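Local atomic coordinates of RNA silencing suppressor p19 (Tomato bushy stunt virus, PDB entry 4J39), a protein that probably suppresses host RNA silencing by binding silencing RNA duplexes as a dimer and selecting them by length, like a molecular caliper. Residues V97-S102 with Q120-L125; P7-D12 with G70-Y75. All blocks are in the same frame, centred on the assembly; numbering follows the deposited sequence. Where two conformers were deposited one is given.

Contact 1 (V97-S102 with Q120-L125); sequences VSITVS and QELLQL. With nucleotides of chain B; nucleotides of chain C.
Segments 97-102 (strand) and 120-125 (from the C-terminal part of helix 108-124) have their nearest CA atoms at Val97 and Leu122, 8.2 Å apart, a spacing bridged by side chains. Leu122 carries the contact. Its CG stands anti to the backbone N (chi1 -174°), which sends the branched end over the strand: CD1 meets Val97 CG2 at 3.8 Å, while CD2 lies 3.7 Å from the carbonyl oxygen Val97 O. Further along, Ile99 and Leu122 lie alongside each other, their side chains in opposing senses, with Ile99 CD1 nearest Leu122 CB at 4.1 Å and the leucine CD2 slightly farther. All three residues are buried, and Phe94 packs on Leu122, so this is an apolar seam between sheet and helix. Ser98, between the two strand residues, points away from the helix. Its OG is 3.1 Å from O2' of C11 of chain B, a hydrogen bond in which either hydroxyl could donate, and its CB approaches C5' of U12 of chain B at 3.4 Å. A 2'-hydroxyl contact of this kind recognises RNA without reading a base. Residues 98-102 pair antiparallel with a strand of the second subunit. This alternation, helix side for Val97 and Ile99 and RNA side for Ser98, is that of the p19 fold, in which the two subunits build one continuous sheet with helices behind it and duplex RNA across its other face.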
ATOM      1  N   VAL A  97     -10.135  -1.621  -4.233  1.00 33.88           N
ATOM      2  CA  VAL A  97      -8.738  -1.788  -3.949  1.00 33.18           C
ATOM      3  C   VAL A  97      -8.340  -1.087  -2.636  1.00 32.53           C
ATOM      4  O   VAL A  97      -8.749   0.060  -2.402  1.00 31.91           O
ATOM      5  CB  VAL A  97      -7.728  -1.420  -5.144  1.00 35.97           C
ATOM      6  CG1 VAL A  97      -8.348  -1.221  -6.634  1.00 37.82           C
ATOM      7  CG2 VAL A  97      -6.351  -0.945  -4.751  1.00 33.47           C
ATOM      8  N   SER A  98      -7.646  -1.852  -1.804  1.00 32.30           N
ATOM      9  CA  SER A  98      -7.111  -1.399  -0.504  1.00 31.21           C
ATOM     10  C   SER A  98      -5.605  -1.309  -0.611  1.00 32.85           C
ATOM     11  O   SER A  98      -4.941  -2.176  -1.210  1.00 31.40           O
ATOM     12  CB  SER A  98      -7.516  -2.441   0.497  1.00 35.79           C
ATOM     13  OG  SER A  98      -6.866  -2.201   1.663  1.00 43.21           O
ATOM     14  N   ILE A  99      -5.061  -0.187  -0.135  1.00 30.15           N
ATOM     15  CA  ILE A  99      -3.661  -0.002   0.053  1.00 30.47           C
ATOM     16  C   ILE A  99      -3.350   0.222   1.541  1.00 30.42           C
ATOM     17  O   ILE A  99      -3.962   1.100   2.198  1.00 32.09           O
ATOM     18  CB  ILE A  99      -3.085   1.135  -0.797  1.00 28.49           C
ATOM     19  CG1 ILE A  99      -3.487   0.875  -2.290  1.00 30.99           C
ATOM     20  CG2 ILE A  99      -1.590   1.292  -0.613  1.00 31.64           C
ATOM     21  CD1 ILE A  99      -2.964   2.037  -3.265  1.00 31.15           C
ATOM     22  N   THR A 100      -2.384  -0.480   2.062  1.00 28.20           N
ATOM     23  CA  THR A 100      -1.981  -0.270   3.461  1.00 30.96           C
ATOM     24  C   THR A 100      -0.465   0.063   3.513  1.00 27.43           C
ATOM     25  O   THR A 100       0.380  -0.600   2.926  1.00 28.60           O
ATOM     26  CB  THR A 100      -2.319  -1.458   4.330  1.00 31.69           C
ATOM     27  OG1 THR A 100      -3.733  -1.685   4.285  1.00 36.21           O
ATOM     28  CG2 THR A 100      -1.880  -1.273   5.762  1.00 35.86           C
ATOM     29  N   VAL A 101      -0.055   1.037   4.302  1.00 27.22           N
ATOM     30  CA  VAL A 101       1.285   1.386   4.429  1.00 28.05           C
ATOM     31  C   VAL A 101       1.619   1.277   5.916  1.00 28.95           C
ATOM     32  O   VAL A 101       0.952   1.908   6.737  1.00 31.33           O
ATOM     33  CB  VAL A 101       1.596   2.910   3.959  1.00 29.35           C
ATOM     34  CG1 VAL A 101       3.085   3.365   4.187  1.00 30.68           C
ATOM     35  CG2 VAL A 101       1.113   3.246   2.538  1.00 29.16           C
ATOM     36  N   SER A 102       2.615   0.467   6.260  1.00 29.15           N
ATOM     37  CA  SER A 102       2.819   0.090   7.705  1.00 29.90           C
ATOM     38  C   SER A 102       4.297   0.074   8.071  1.00 30.02           C
ATOM     39  O   SER A 102       5.198  -0.269   7.227  1.00 31.94           O
ATOM     40  CB  SER A 102       2.173  -1.295   8.005  1.00 29.00           C
ATOM     41  OG  SER A 102       2.470  -2.261   7.056  0.50 30.17           O
ATOM     42  N   GLN A 120      -3.081   9.648  -3.208  1.00 32.90           N
ATOM     43  CA  GLN A 120      -3.186  10.389  -4.507  1.00 35.90           C
ATOM     44  C   GLN A 120      -3.347   9.419  -5.745  1.00 36.03           C
ATOM     45  O   GLN A 120      -4.307   9.565  -6.498  1.00 36.10           O
ATOM     46  CB  GLN A 120      -1.890  11.197  -4.706  0.50 36.45           C
ATOM     47  CG  GLN A 120      -1.656  12.399  -3.715  0.50 39.34           C
ATOM     48  CD  GLN A 120      -0.188  12.925  -3.570  0.50 41.55           C
ATOM     49  OE1 GLN A 120       0.039  13.854  -2.825  0.50 41.92           O
ATOM     50  NE2 GLN A 120       0.776  12.351  -4.296  0.50 44.12           N
ATOM     51  N   GLU A 121      -2.551   8.369  -5.806  1.00 38.00           N
ATOM     52  CA  GLU A 121      -2.562   7.488  -7.004  1.00 38.57           C
ATOM     53  C   GLU A 121      -3.817   6.672  -7.045  1.00 36.57           C
ATOM     54  O   GLU A 121      -4.428   6.485  -8.106  1.00 34.83           O
ATOM     55  CB  GLU A 121      -1.293   6.627  -7.008  1.00 41.94           C
ATOM     56  CG  GLU A 121       0.031   7.547  -6.950  1.00 50.35           C
ATOM     57  CD  GLU A 121       0.988   7.650  -8.200  1.00 61.62           C
ATOM     58  OE1 GLU A 121       1.469   6.601  -8.735  1.00 65.19           O
ATOM     59  OE2 GLU A 121       1.282   8.822  -8.561  1.00 60.14           O
ATOM     60  N   LEU A 122      -4.292   6.211  -5.866  1.00 31.52           N
ATOM     61  CA  LEU A 122      -5.543   5.466  -5.853  1.00 30.71           C
ATOM     62  C   LEU A 122      -6.766   6.257  -6.264  1.00 32.37           C
ATOM     63  O   LEU A 122      -7.642   5.817  -7.035  1.00 32.41           O
ATOM     64  CB  LEU A 122      -5.763   4.854  -4.412  1.00 29.31           C
ATOM     65  CG  LEU A 122      -6.941   3.951  -4.302  1.00 29.51           C
ATOM     66  CD1 LEU A 122      -7.023   2.766  -5.373  1.00 35.75           C
ATOM     67  CD2 LEU A 122      -7.071   3.334  -2.826  1.00 28.07           C
ATOM     68  N   LEU A 123      -6.845   7.480  -5.742  1.00 30.60           N
ATOM     69  CA  LEU A 123      -7.968   8.358  -5.989  1.00 31.74           C
ATOM     70  C   LEU A 123      -7.952   8.864  -7.475  1.00 34.64           C
ATOM     71  O   LEU A 123      -9.003   9.134  -8.023  1.00 39.18           O
ATOM     72  CB  LEU A 123      -7.980   9.500  -4.972  1.00 31.86           C
ATOM     73  CG  LEU A 123      -8.204   9.086  -3.502  1.00 29.15           C
ATOM     74  CD1 LEU A 123      -8.173  10.433  -2.565  1.00 27.79           C
ATOM     75  CD2 LEU A 123      -9.492   8.268  -3.397  1.00 31.69           C
ATOM     76  N   GLN A 124      -6.809   8.783  -8.106  1.00 36.39           N
ATOM     77  CA  GLN A 124      -6.712   9.250  -9.529  1.00 41.52           C
ATOM     78  C   GLN A 124      -6.695   8.114 -10.545  1.00 46.34           C
ATOM     79  O   GLN A 124      -6.584   8.396 -11.770  1.00 45.93           O
ATOM     80  CB  GLN A 124      -5.469  10.029  -9.751  1.00 43.23           C
ATOM     81  CG  GLN A 124      -5.354  11.299  -8.955  1.00 46.06           C
ATOM     82  CD  GLN A 124      -4.130  12.118  -9.279  1.00 50.27           C
ATOM     83  OE1 GLN A 124      -4.261  13.266  -9.746  1.00 52.56           O
ATOM     84  NE2 GLN A 124      -2.954  11.557  -9.066  1.00 54.67           N
ATOM     85  N   LEU A 125      -6.798   6.885 -10.083  1.00 48.11           N
ATOM     86  CA  LEU A 125      -6.668   5.734 -10.975  1.00 53.75           C
ATOM     87  C   LEU A 125      -7.791   5.805 -12.013  1.00 56.76           C
ATOM     88  O   LEU A 125      -8.944   6.034 -11.664  1.00 54.15           O
ATOM     89  CB  LEU A 125      -6.845   4.445 -10.193  1.00 53.49           C
ATOM     90  CG  LEU A 125      -6.025   3.141 -10.395  1.00 56.02           C
ATOM     91  CD1 LEU A 125      -7.005   1.951 -10.014  1.00 52.01           C
ATOM     92  CD2 LEU A 125      -5.216   3.009 -11.765  1.00 51.17           C
TER
ATOM     93  P     C B  11      -8.459  -2.466   9.322  1.00 68.95           P
ATOM     94  OP1   C B  11      -8.896  -1.055   9.149  1.00 65.50           O
ATOM     95  OP2   C B  11      -9.216  -3.662   9.921  1.00 67.60           O
ATOM     96  O5'   C B  11      -8.083  -3.079   7.885  1.00 59.77           O
ATOM     97  C5'   C B  11      -7.293  -2.284   6.993  1.00 54.11           C
ATOM     98  C4'   C B  11      -6.781  -3.245   5.947  1.00 47.32           C
ATOM     99  O4'   C B  11      -5.864  -4.198   6.523  1.00 44.52           O
ATOM    100  C3'   C B  11      -7.795  -4.175   5.294  1.00 45.97           C
ATOM    101  O3'   C B  11      -8.569  -3.475   4.358  1.00 46.02           O
ATOM    102  C2'   C B  11      -6.878  -5.168   4.640  1.00 46.43           C
ATOM    103  O2'   C B  11      -6.192  -4.533   3.532  1.00 47.80           O
ATOM    104  C1'   C B  11      -5.969  -5.403   5.809  1.00 48.16           C
ATOM    105  N1    C B  11      -6.395  -6.447   6.805  1.00 45.28           N
ATOM    106  C2    C B  11      -6.186  -7.781   6.490  1.00 49.58           C
ATOM    107  O2    C B  11      -5.692  -8.103   5.423  1.00 48.00           O
ATOM    108  N3    C B  11      -6.529  -8.734   7.386  1.00 43.67           N
ATOM    109  C4    C B  11      -7.116  -8.363   8.521  1.00 48.93           C
ATOM    110  N4    C B  11      -7.479  -9.304   9.415  1.00 48.95           N
ATOM    111  C5    C B  11      -7.367  -7.038   8.852  1.00 47.18           C
ATOM    112  C6    C B  11      -6.996  -6.100   7.964  1.00 50.65           C
TER
ATOM    113  P     U C  12       5.530  -6.978   7.098  1.00 45.89           P
ATOM    114  OP1   U C  12       6.748  -6.471   6.387  1.00 46.64           O
ATOM    115  OP2   U C  12       5.710  -8.324   7.539  1.00 41.90           O
ATOM    116  O5'   U C  12       5.095  -6.025   8.287  1.00 43.98           O
ATOM    117  C5'   U C  12       4.895  -4.602   8.048  1.00 42.85           C
ATOM    118  C4'   U C  12       4.419  -3.880   9.279  1.00 42.25           C
ATOM    119  O4'   U C  12       3.134  -4.450   9.632  1.00 41.15           O
ATOM    120  C3'   U C  12       5.219  -4.150  10.557  1.00 40.80           C
ATOM    121  O3'   U C  12       6.385  -3.394  10.684  1.00 43.09           O
ATOM    122  C2'   U C  12       4.216  -3.696  11.598  1.00 43.01           C
ATOM    123  O2'   U C  12       3.969  -2.300  11.620  1.00 43.28           O
ATOM    124  C1'   U C  12       3.005  -4.402  11.040  1.00 44.14           C
ATOM    125  N1    U C  12       2.758  -5.813  11.433  1.00 42.05           N
ATOM    126  C2    U C  12       2.161  -6.013  12.646  1.00 43.19           C
ATOM    127  O2    U C  12       1.953  -5.113  13.428  1.00 42.86           O
ATOM    128  N3    U C  12       1.881  -7.338  12.944  1.00 42.24           N
ATOM    129  C4    U C  12       2.094  -8.487  12.219  1.00 42.05           C
ATOM    130  O4    U C  12       1.699  -9.572  12.693  1.00 42.10           O
ATOM    131  C5    U C  12       2.712  -8.214  10.931  1.00 44.15           C
ATOM    132  C6    U C  12       3.015  -6.914  10.614  1.00 43.19           C
TER
ATOM    133  P     U B  12      -9.930  -4.090   3.787  1.00 45.89           P
ATOM    134  OP1   U B  12     -10.515  -3.006   2.933  1.00 46.64           O
ATOM    135  OP2   U B  12     -10.749  -4.351   4.926  1.00 41.90           O
ATOM    136  O5'   U B  12      -9.640  -5.409   2.957  1.00 43.98           O
ATOM    137  C5'   U B  12      -8.850  -5.346   1.737  1.00 42.85           C
ATOM    138  C4'   U B  12      -8.628  -6.707   1.132  1.00 42.25           C
ATOM    139  O4'   U B  12      -7.876  -7.480   2.101  1.00 41.15           O
ATOM    140  C3'   U B  12      -9.879  -7.573   0.973  1.00 40.80           C
ATOM    141  O3'   U B  12     -10.635  -7.300  -0.167  1.00 43.09           O
ATOM    142  C2'   U B  12      -9.239  -8.939   0.829  1.00 43.01           C
ATOM    143  O2'   U B  12      -8.514  -9.134  -0.375  1.00 43.28           O
ATOM    144  C1'   U B  12      -8.267  -8.834   1.978  1.00 44.14           C
ATOM    145  N1    U B  12      -8.729  -9.207   3.340  1.00 42.05           N
ATOM    146  C2    U B  12      -8.742 -10.542   3.635  1.00 43.19           C
ATOM    147  O2    U B  12      -8.515 -11.396   2.809  1.00 42.86           O
ATOM    148  N3    U B  12      -9.109 -10.843   4.938  1.00 42.24           N
ATOM    149  C4    U B  12      -9.453 -10.025   5.988  1.00 42.05           C
ATOM    150  O4    U B  12      -9.697 -10.548   7.096  1.00 42.10           O
ATOM    151  C5    U B  12      -9.403  -8.619   5.623  1.00 44.15           C
ATOM    152  C6    U B  12      -9.058  -8.288   4.337  1.00 43.19           C
TER

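Contact 2 (P7-D12 with G70-Y75). With SO4 (sulfate ion), chain E.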
ATOM      1  N   PRO A   7      -5.585  12.266  14.108  1.00 33.13           N
ATOM      2  CA  PRO A   7      -4.708  12.724  12.999  1.00 32.70           C
ATOM      3  C   PRO A   7      -5.433  13.436  11.884  1.00 31.66           C
ATOM      4  O   PRO A   7      -4.763  14.059  10.993  1.00 33.22           O
ATOM      5  CB  PRO A   7      -4.064  11.414  12.531  1.00 33.48           C
ATOM      6  CG  PRO A   7      -5.074  10.485  12.760  1.00 34.45           C
ATOM      7  CD  PRO A   7      -5.806  10.808  13.989  1.00 32.89           C
ATOM      8  N   PHE A   8      -6.763  13.380  11.892  1.00 30.87           N
ATOM      9  CA  PHE A   8      -7.594  13.931  10.819  1.00 30.13           C
ATOM     10  C   PHE A   8      -7.948  15.404  11.051  1.00 33.53           C
ATOM     11  O   PHE A   8      -8.180  15.849  12.215  1.00 33.26           O
ATOM     12  CB  PHE A   8      -8.809  13.075  10.537  1.00 31.05           C
ATOM     13  CG  PHE A   8      -8.473  11.719  10.067  1.00 30.11           C
ATOM     14  CD1 PHE A   8      -8.664  10.620  10.904  1.00 29.21           C
ATOM     15  CD2 PHE A   8      -7.992  11.449   8.807  1.00 28.75           C
ATOM     16  CE1 PHE A   8      -8.365   9.383  10.507  1.00 29.34           C
ATOM     17  CE2 PHE A   8      -7.604  10.255   8.419  1.00 29.22           C
ATOM     18  CZ  PHE A   8      -7.861   9.127   9.250  1.00 30.81           C
ATOM     19  N   LYS A   9      -7.995  16.175   9.975  1.00 32.68           N
ATOM     20  CA  LYS A   9      -8.328  17.599   9.946  1.00 33.63           C
ATOM     21  C   LYS A   9      -9.718  17.958   9.389  1.00 33.60           C
ATOM     22  O   LYS A   9     -10.185  19.093   9.366  1.00 34.86           O
ATOM     23  CB  LYS A   9      -7.250  18.316   9.133  1.00 31.63           C
ATOM     24  CG  LYS A   9      -5.819  18.019   9.498  1.00 32.03           C
ATOM     25  CD  LYS A   9      -4.832  18.865   8.744  1.00 37.79           C
ATOM     26  CE  LYS A   9      -4.900  20.409   8.977  1.00 43.43           C
ATOM     27  NZ  LYS A   9      -3.928  21.090   8.039  1.00 44.66           N
ATOM     28  N   LEU A  10     -10.474  16.947   8.960  1.00 31.40           N
ATOM     29  CA  LEU A  10     -11.791  17.124   8.477  1.00 32.72           C
ATOM     30  C   LEU A  10     -12.685  16.078   9.192  1.00 32.11           C
ATOM     31  O   LEU A  10     -12.226  15.010   9.528  1.00 34.51           O
ATOM     32  CB  LEU A  10     -11.826  16.791   6.981  1.00 32.36           C
ATOM     33  CG  LEU A  10     -11.117  17.664   5.945  1.00 35.59           C
ATOM     34  CD1 LEU A  10     -11.295  17.098   4.566  1.00 39.05           C
ATOM     35  CD2 LEU A  10     -11.535  19.184   6.059  1.00 40.79           C
ATOM     36  N   PRO A  11     -13.955  16.433   9.394  1.00 32.14           N
ATOM     37  CA  PRO A  11     -14.860  15.505  10.099  1.00 33.27           C
ATOM     38  C   PRO A  11     -15.229  14.257   9.326  1.00 34.39           C
ATOM     39  O   PRO A  11     -15.105  14.292   8.081  1.00 31.87           O
ATOM     40  CB  PRO A  11     -16.142  16.287  10.220  1.00 35.90           C
ATOM     41  CG  PRO A  11     -15.909  17.560   9.632  1.00 37.38           C
ATOM     42  CD  PRO A  11     -14.584  17.716   9.107  1.00 34.77           C
ATOM     43  N   ASP A  12     -15.710  13.191   9.990  1.00 30.74           N
ATOM     44  CA  ASP A  12     -16.220  12.048   9.232  1.00 30.55           C
ATOM     45  C   ASP A  12     -17.433  12.411   8.426  1.00 29.76           C
ATOM     46  O   ASP A  12     -18.253  13.240   8.825  1.00 29.21           O
ATOM     47  CB  ASP A  12     -16.591  10.903  10.206  1.00 32.59           C
ATOM     48  CG  ASP A  12     -16.916   9.607   9.519  1.00 34.24           C
ATOM     49  OD1 ASP A  12     -16.022   9.023   8.940  1.00 30.88           O
ATOM     50  OD2 ASP A  12     -18.083   9.202   9.591  1.00 32.82           O
ATOM     51  N   GLY A  70       1.487  15.303   7.337  1.00 30.50           N
ATOM     52  CA  GLY A  70       2.583  14.705   8.119  1.00 32.90           C
ATOM     53  C   GLY A  70       2.559  15.288   9.561  1.00 31.63           C
ATOM     54  O   GLY A  70       2.709  14.509  10.577  1.00 32.60           O
ATOM     55  N   ASP A  71       2.335  16.592   9.622  1.00 34.30           N
ATOM     56  CA  ASP A  71       2.258  17.246  10.949  1.00 35.40           C
ATOM     57  C   ASP A  71       1.074  16.776  11.799  1.00 33.73           C
ATOM     58  O   ASP A  71       1.230  16.484  13.022  1.00 37.06           O
ATOM     59  CB  ASP A  71       2.230  18.742  10.840  1.00 36.66           C
ATOM     60  CG  ASP A  71       3.599  19.360  10.388  1.00 38.34           C
ATOM     61  OD1 ASP A  71       3.540  20.587  10.143  1.00 48.51           O
ATOM     62  OD2 ASP A  71       4.638  18.676  10.347  1.00 43.28           O
ATOM     63  N   SER A  72      -0.138  16.743  11.234  1.00 32.29           N
ATOM     64  CA  SER A  72      -1.365  16.286  11.991  1.00 31.55           C
ATOM     65  C   SER A  72      -1.156  14.841  12.379  1.00 31.68           C
ATOM     66  O   SER A  72      -1.504  14.420  13.525  1.00 33.27           O
ATOM     67  CB  SER A  72      -2.669  16.509  11.269  1.00 33.13           C
ATOM     68  OG  SER A  72      -2.853  15.570  10.195  1.00 32.96           O
ATOM     69  N   VAL A  73      -0.546  13.992  11.525  1.00 32.19           N
ATOM     70  CA  VAL A  73      -0.330  12.621  11.886  1.00 31.39           C
ATOM     71  C   VAL A  73       0.729  12.508  13.032  1.00 35.10           C
ATOM     72  O   VAL A  73       0.558  11.712  14.023  1.00 33.78           O
ATOM     73  CB  VAL A  73       0.053  11.684  10.683  1.00 32.75           C
ATOM     74  CG1 VAL A  73       0.725  10.398  11.148  1.00 30.67           C
ATOM     75  CG2 VAL A  73      -1.177  11.606   9.768  1.00 29.38           C
ATOM     76  N   ASN A  74       1.791  13.299  12.945  1.00 34.00           N
ATOM     77  CA  ASN A  74       2.799  13.217  13.991  1.00 38.18           C
ATOM     78  C   ASN A  74       2.250  13.734  15.355  1.00 37.43           C
ATOM     79  O   ASN A  74       2.612  13.208  16.408  1.00 39.67           O
ATOM     80  CB  ASN A  74       3.959  14.077  13.640  1.00 37.25           C
ATOM     81  CG  ASN A  74       5.120  13.772  14.490  1.00 48.31           C
ATOM     82  OD1 ASN A  74       5.677  12.658  14.442  1.00 54.37           O
ATOM     83  ND2 ASN A  74       5.447  14.717  15.379  1.00 49.43           N
ATOM     84  N   TYR A  75       1.442  14.766  15.330  1.00 38.73           N
ATOM     85  CA  TYR A  75       0.895  15.292  16.578  1.00 38.50           C
ATOM     86  C   TYR A  75       0.034  14.186  17.211  1.00 38.77           C
ATOM     87  O   TYR A  75       0.174  13.795  18.435  1.00 41.39           O
ATOM     88  CB  TYR A  75       0.117  16.543  16.319  1.00 39.72           C
ATOM     89  CG  TYR A  75      -0.401  17.008  17.642  1.00 42.08           C
ATOM     90  CD1 TYR A  75       0.539  17.303  18.686  1.00 45.70           C
ATOM     91  CD2 TYR A  75      -1.775  17.052  17.917  1.00 42.01           C
ATOM     92  CE1 TYR A  75       0.089  17.682  19.957  1.00 45.61           C
ATOM     93  CE2 TYR A  75      -2.235  17.477  19.190  1.00 45.97           C
ATOM     94  CZ  TYR A  75      -1.297  17.740  20.221  1.00 47.43           C
ATOM     95  OH  TYR A  75      -1.779  18.143  21.493  1.00 45.21           O
TER
HETATM   96  S   SO4 E 203       2.435  15.055   3.823  0.80 71.72           S
HETATM   97  O1  SO4 E 203       3.200  15.903   2.898  0.80 69.45           O
HETATM   98  O2  SO4 E 203       3.351  13.919   4.226  0.80 62.91           O
HETATM   99  O3  SO4 E 203       1.914  15.996   4.833  0.80 55.93           O
HETATM  100  O4  SO4 E 203       1.204  14.534   3.248  0.80 69.28           O
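Ser72 OG takes part in two hydrogen bonds: it accepts from the backbone N-H of Thr69, the residue just before helix 70-78, and donates to Pro7 O at 2.6 Å. The bond to Thr69 N is the N3-to-N-cap half of a capping box, and the bond to Pro7 O joins this helix start to an irregular N-terminal segment, the loop leading to helix 17-26 of the p19 core. With OG lying between the backbone N and carbonyl carbon (chi1 74°), the hydroxyl can serve both partners. It approaches Pro7 O nearer the line of the C=O bond than the usual lone-pair direction (C=O...OG 154°), tilted slightly from the carbonyl plane. Beside it, the buried Pro7 ring turns CB to Val73, 4.0 Å from CG2, and Trp41 of the sheet touches both residues. The same helix start holds a sulfate ion, probably from the crystallisation liquor: Gly70 N donates to its O3 at 2.6 Å with an N-H...O angle of 158°, and the positive end of the helix dipole may favour the anion. On the solvent side, the aliphatic part of Lys9 lies alongside Ser72, with Lys9 CG 3.9 Å from Ser72 CB.

Overall arrangement
From the N terminus, the chain first runs through the irregular segment 7-12, then helix 17-26, strands 36-43 and 46-53 and helix 58-65 before helix 70-78 closes the long loop of contact 2. Strand 87-94 follows, and contact 1 opens on strand 97-104 and closes a much shorter loop at the end of helix 108-124. The two are thus in series, neither nesting nor crossing. Their centres are 18 Å apart, on opposite sides of the chain's centre. Contact 2 ties the N-terminal segment to a helix; contact 1 ties the strand at the dimer interface to the C-terminal helix. Helix 108-124 links them: Leu108 and Cys112 touch Val73, while Leu122 belongs to contact 1.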